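Local structure of amidohydrolase (Xanthomonas campestris pv. campestris, 4DZH) at residues A[64-76]-A[373-387]. The protein is a zinc-bound amidohydrolase, probably a deaminase of adenosine-type nucleosides such as 5'-methylthioadenosine. Numbering follows the deposited sequence.
Sequences VSRPDAALMPGLV and IEVGKQADLVCVDLS
Ala70 and Val384 form an antiparallel hydrogen-bonded pair, Ala70 N giving to Val384 O and Val384 N to Ala70 O at 2.8 Å; one hydrogen-bonded pair farther along, Met72 and Val382 repeat the exchange. Leu386 N to Asp68 O and Gly74 N to Asp380 O close the two ends. Strands 69-73 and 381-385 thus run antiparallel, at 156°.

On one face, Leu71 holds CG anti to its backbone N (chi1 -177°), which, with chi2 at 63°, brings CD1 to 3.7 Å from Cys383 SG and 3.8 Å from Leu381 CB. Cys383 SG also meets Arg66 CG at 3.8 Å; farther along, that arginine is salt-bridged to Asp412. On the other face the Met72 chain, extended beyond CG, ends with CE 4.1 Å from Val384 CG2, and Phe327 of helix 326-341 packs on both residues. Ile373 lies across Pro73 at about a right angle, CG1 3.8 Å from the ring's CG, and reaches Val38, as do Leu71 and Leu381.

At the last residue of the strand, Asp385 OD1 accepts from Ser387 OG and N, the latter bond forming an Asx turn. The face of Leu71 and Cys383 thus looks to the small beta domain and that of Met72 and Val384 to the barrel helix, the two-domain build of amidohydrolases with a TIM barrel.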
loop_
_atom_site.group_PDB
_atom_site.type_symbol
_atom_site.label_atom_id
_atom_site.label_comp_id
_atom_site.label_asym_id
_atom_site.label_seq_id
_atom_site.Cartn_x
_atom_site.Cartn_y
_atom_site.Cartn_z
ATOM N N VAL A 64 19.244 -14.846 19.246
ATOM C CA VAL A 64 18.952 -14.423 17.870
ATOM C C VAL A 64 19.439 -12.999 17.695
ATOM O O VAL A 64 19.003 -12.091 18.406
ATOM C CB VAL A 64 17.428 -14.504 17.594
ATOM C CG1 VAL A 64 17.080 -13.907 16.213
ATOM C CG2 VAL A 64 16.958 -15.933 17.720
ATOM N N SER A 65 20.361 -12.781 16.762
ATOM C CA SER A 65 20.902 -11.455 16.616
ATOM C C SER A 65 20.493 -10.893 15.266
ATOM O O SER A 65 20.787 -11.492 14.223
ATOM C CB SER A 65 22.422 -11.465 16.723
ATOM O OG SER A 65 22.973 -11.822 15.485
ATOM N N ARG A 66 19.862 -9.726 15.301
ATOM C CA ARG A 66 19.377 -9.077 14.079
ATOM C C ARG A 66 19.786 -7.626 14.180
ATOM O O ARG A 66 18.975 -6.763 14.488
ATOM C CB ARG A 66 17.855 -9.195 14.013
ATOM C CG ARG A 66 17.356 -10.600 13.857
ATOM C CD ARG A 66 17.718 -11.226 12.510
ATOM N NE ARG A 66 17.138 -12.571 12.398
ATOM C CZ ARG A 66 17.767 -13.716 12.684
ATOM N NH1 ARG A 66 19.041 -13.730 13.117
ATOM N NH2 ARG A 66 17.137 -14.880 12.536
ATOM N N PRO A 67 21.080 -7.344 13.983
ATOM C CA PRO A 67 21.560 -5.981 14.248
ATOM C C PRO A 67 21.022 -4.915 13.290
ATOM O O PRO A 67 21.132 -3.724 13.606
ATOM C CB PRO A 67 23.070 -6.127 14.109
ATOM C CG PRO A 67 23.243 -7.319 13.229
ATOM C CD PRO A 67 22.158 -8.252 13.553
ATOM N N ASP A 68 20.428 -5.329 12.172
ATOM C CA ASP A 68 19.923 -4.384 11.158
ATOM C C ASP A 68 18.411 -4.204 11.268
ATOM O O ASP A 68 17.798 -3.451 10.478
ATOM C CB ASP A 68 20.264 -4.863 9.737
ATOM C CG ASP A 68 21.767 -4.822 9.437
ATOM O OD1 ASP A 68 22.456 -3.874 9.893
ATOM O OD2 ASP A 68 22.251 -5.735 8.727
ATOM N N ALA A 69 17.807 -4.872 12.242
ATOM C CA ALA A 69 16.339 -4.992 12.249
ATOM C C ALA A 69 15.742 -4.147 13.346
ATOM O O ALA A 69 16.408 -3.903 14.368
ATOM C CB ALA A 69 15.910 -6.457 12.461
ATOM N N ALA A 70 14.472 -3.757 13.163
ATOM C CA ALA A 70 13.629 -3.257 14.257
ATOM C C ALA A 70 12.879 -4.440 14.834
ATOM O O ALA A 70 12.372 -5.287 14.104
ATOM C CB ALA A 70 12.632 -2.249 13.740
ATOM N N LEU A 71 12.809 -4.522 16.163
ATOM C CA LEU A 71 11.982 -5.516 16.839
ATOM C C LEU A 71 10.781 -4.789 17.445
ATOM O O LEU A 71 10.948 -3.792 18.154
ATOM C CB LEU A 71 12.808 -6.235 17.931
ATOM C CG LEU A 71 12.127 -7.375 18.707
ATOM C CD1 LEU A 71 11.725 -8.572 17.882
ATOM C CD2 LEU A 71 13.082 -7.844 19.823
ATOM N N MET A 72 9.582 -5.244 17.106
ATOM C CA MET A 72 8.335 -4.624 17.574
ATOM C C MET A 72 7.335 -5.745 17.933
ATOM O O MET A 72 7.553 -6.925 17.598
ATOM C CB MET A 72 7.759 -3.741 16.462
ATOM C CG MET A 72 7.303 -4.519 15.270
ATOM S SD MET A 72 6.765 -3.411 13.958
ATOM C CE MET A 72 5.817 -4.595 13.004
ATOM N N PRO A 73 6.229 -5.396 18.631
ATOM C CA PRO A 73 5.174 -6.396 18.883
ATOM C C PRO A 73 4.541 -6.821 17.568
ATOM O O PRO A 73 4.531 -6.021 16.620
ATOM C CB PRO A 73 4.135 -5.617 19.697
ATOM C CG PRO A 73 4.875 -4.411 20.287
ATOM C CD PRO A 73 5.864 -4.065 19.166
ATOM N N GLY A 74 4.030 -8.057 17.544
ATOM C CA GLY A 74 3.281 -8.485 16.372
ATOM C C GLY A 74 2.131 -7.542 16.092
ATOM O O GLY A 74 1.509 -6.954 16.977
ATOM N N LEU A 75 1.848 -7.344 14.824
ATOM C CA LEU A 75 0.674 -6.592 14.438
ATOM C C LEU A 75 -0.589 -7.373 14.734
ATOM O O LEU A 75 -0.666 -8.608 14.612
ATOM C CB LEU A 75 0.748 -6.260 12.961
ATOM C CG LEU A 75 2.005 -5.464 12.566
ATOM C CD1 LEU A 75 2.039 -5.195 11.065
ATOM C CD2 LEU A 75 2.234 -4.154 13.403
ATOM N N VAL A 76 -1.618 -6.637 15.131
ATOM C CA VAL A 76 -2.898 -7.215 15.502
ATOM C C VAL A 76 -3.927 -6.788 14.476
ATOM O O VAL A 76 -4.253 -5.576 14.349
ATOM C CB VAL A 76 -3.288 -6.755 16.926
ATOM C CG1 VAL A 76 -4.699 -7.255 17.282
ATOM C CG2 VAL A 76 -2.260 -7.247 17.961
ATOM N N ILE A 373 6.128 -4.236 24.198
ATOM C CA ILE A 373 7.265 -5.022 24.668
ATOM C C ILE A 373 7.553 -4.575 26.089
ATOM O O ILE A 373 8.328 -3.631 26.331
ATOM C CB ILE A 373 8.520 -4.872 23.760
ATOM C CG1 ILE A 373 8.089 -5.075 22.281
ATOM C CG2 ILE A 373 9.612 -5.862 24.193
ATOM C CD1 ILE A 373 9.272 -5.115 21.286
ATOM N N GLU A 374 6.867 -5.231 27.018
ATOM C CA GLU A 374 6.961 -4.912 28.447
ATOM C C GLU A 374 7.106 -6.237 29.179
ATOM O O GLU A 374 6.510 -7.242 28.777
ATOM C CB GLU A 374 5.712 -4.190 28.905
ATOM C CG GLU A 374 5.481 -2.828 28.235
ATOM C CD GLU A 374 4.295 -2.096 28.834
ATOM O OE1 GLU A 374 4.438 -1.544 29.946
ATOM O OE2 GLU A 374 3.190 -2.091 28.243
ATOM N N VAL A 375 7.913 -6.243 30.235
ATOM C CA VAL A 375 8.092 -7.440 31.059
ATOM C C VAL A 375 6.731 -7.976 31.508
ATOM O O VAL A 375 5.841 -7.219 31.956
ATOM C CB VAL A 375 9.021 -7.147 32.281
ATOM C CG1 VAL A 375 8.982 -8.315 33.281
ATOM C CG2 VAL A 375 10.433 -6.851 31.845
ATOM N N GLY A 376 6.544 -9.289 31.342
ATOM C CA GLY A 376 5.335 -9.948 31.770
ATOM C C GLY A 376 4.341 -10.239 30.683
ATOM O O GLY A 376 3.409 -11.042 30.848
ATOM N N LYS A 377 4.503 -9.544 29.557
ATOM C CA LYS A 377 3.630 -9.806 28.432
ATOM C C LYS A 377 4.135 -10.993 27.622
ATOM O O LYS A 377 5.298 -11.381 27.705
ATOM C CB LYS A 377 3.495 -8.573 27.540
ATOM C CG LYS A 377 2.710 -7.428 28.147
ATOM C CD LYS A 377 2.009 -6.610 27.065
ATOM C CE LYS A 377 1.096 -5.546 27.665
ATOM N NZ LYS A 377 0.472 -4.651 26.583
ATOM N N GLN A 378 3.242 -11.550 26.809
ATOM C CA GLN A 378 3.600 -12.657 25.917
ATOM C C GLN A 378 4.561 -12.201 24.830
ATOM O O GLN A 378 4.476 -11.066 24.343
ATOM C CB GLN A 378 2.332 -13.184 25.241
ATOM C CG GLN A 378 1.308 -13.806 26.206
ATOM C CD GLN A 378 1.801 -15.085 26.843
ATOM O OE1 GLN A 378 1.997 -16.095 26.171
ATOM N NE2 GLN A 378 1.976 -15.060 28.156
ATOM N N ALA A 379 5.473 -13.089 24.468
ATOM C CA ALA A 379 6.514 -12.773 23.495
ATOM C C ALA A 379 5.990 -12.955 22.066
ATOM O O ALA A 379 6.398 -13.872 21.364
ATOM C CB ALA A 379 7.726 -13.626 23.724
ATOM N N ASP A 380 5.045 -12.102 21.694
ATOM C CA ASP A 380 4.581 -11.990 20.296
ATOM C C ASP A 380 5.366 -10.822 19.667
ATOM O O ASP A 380 5.070 -9.632 19.930
ATOM C CB ASP A 380 3.098 -11.658 20.244
ATOM C CG ASP A 380 2.170 -12.805 20.744
ATOM O OD1 ASP A 380 2.604 -13.783 21.392
ATOM O OD2 ASP A 380 0.951 -12.699 20.431
ATOM N N LEU A 381 6.349 -11.170 18.848
ATOM C CA LEU A 381 7.379 -10.222 18.415
ATOM C C LEU A 381 7.687 -10.409 16.944
ATOM O O LEU A 381 7.588 -11.540 16.430
ATOM C CB LEU A 381 8.664 -10.458 19.198
ATOM C CG LEU A 381 8.490 -10.360 20.714
ATOM C CD1 LEU A 381 9.719 -10.863 21.432
ATOM C CD2 LEU A 381 8.210 -8.926 21.070
ATOM N N VAL A 382 8.102 -9.312 16.332
ATOM C CA VAL A 382 8.452 -9.297 14.904
ATOM C C VAL A 382 9.752 -8.512 14.682
ATOM O O VAL A 382 9.917 -7.398 15.209
ATOM C CB VAL A 382 7.291 -8.663 14.103
ATOM C CG1 VAL A 382 7.722 -8.521 12.608
ATOM C CG2 VAL A 382 6.068 -9.553 14.197
ATOM N N CYS A 383 10.631 -9.086 13.853
ATOM C CA CYS A 383 11.845 -8.406 13.367
ATOM C C CYS A 383 11.550 -7.917 11.955
ATOM O O CYS A 383 11.159 -8.723 11.111
ATOM C CB CYS A 383 13.033 -9.369 13.317
ATOM S SG CYS A 383 13.809 -9.574 14.946
ATOM N N VAL A 384 11.762 -6.631 11.736
ATOM C CA VAL A 384 11.605 -6.030 10.392
ATOM C C VAL A 384 13.009 -5.623 9.957
ATOM O O VAL A 384 13.600 -4.757 10.599
ATOM C CB VAL A 384 10.669 -4.789 10.442
ATOM C CG1 VAL A 384 10.417 -4.285 9.021
ATOM C CG2 VAL A 384 9.351 -5.181 11.038
ATOM N N ASP A 385 13.508 -6.210 8.864
ATOM C CA ASP A 385 14.804 -5.780 8.293
ATOM C C ASP A 385 14.679 -4.346 7.831
ATOM O O ASP A 385 13.799 -4.068 7.022
ATOM C CB ASP A 385 15.161 -6.663 7.108
ATOM C CG ASP A 385 16.444 -6.228 6.431
ATOM O OD1 ASP A 385 17.368 -5.783 7.157
ATOM O OD2 ASP A 385 16.501 -6.299 5.181
ATOM N N LEU A 386 15.493 -3.424 8.343
ATOM C CA LEU A 386 15.480 -2.019 7.917
ATOM C C LEU A 386 16.723 -1.659 7.048
ATOM O O LEU A 386 16.869 -0.508 6.581
ATOM C CB LEU A 386 15.271 -1.053 9.067
ATOM C CG LEU A 386 13.900 -1.132 9.737
ATOM C CD1 LEU A 386 13.890 -0.126 10.879
ATOM C CD2 LEU A 386 12.736 -0.845 8.752
ATOM N N SER A 387 17.589 -2.643 6.837
ATOM C CA SER A 387 18.815 -2.408 6.086
ATOM C C SER A 387 18.545 -2.461 4.583
ATOM O O SER A 387 19.419 -2.087 3.783
ATOM C CB SER A 387 19.868 -3.438 6.491
ATOM O OG SER A 387 19.572 -4.718 5.940
#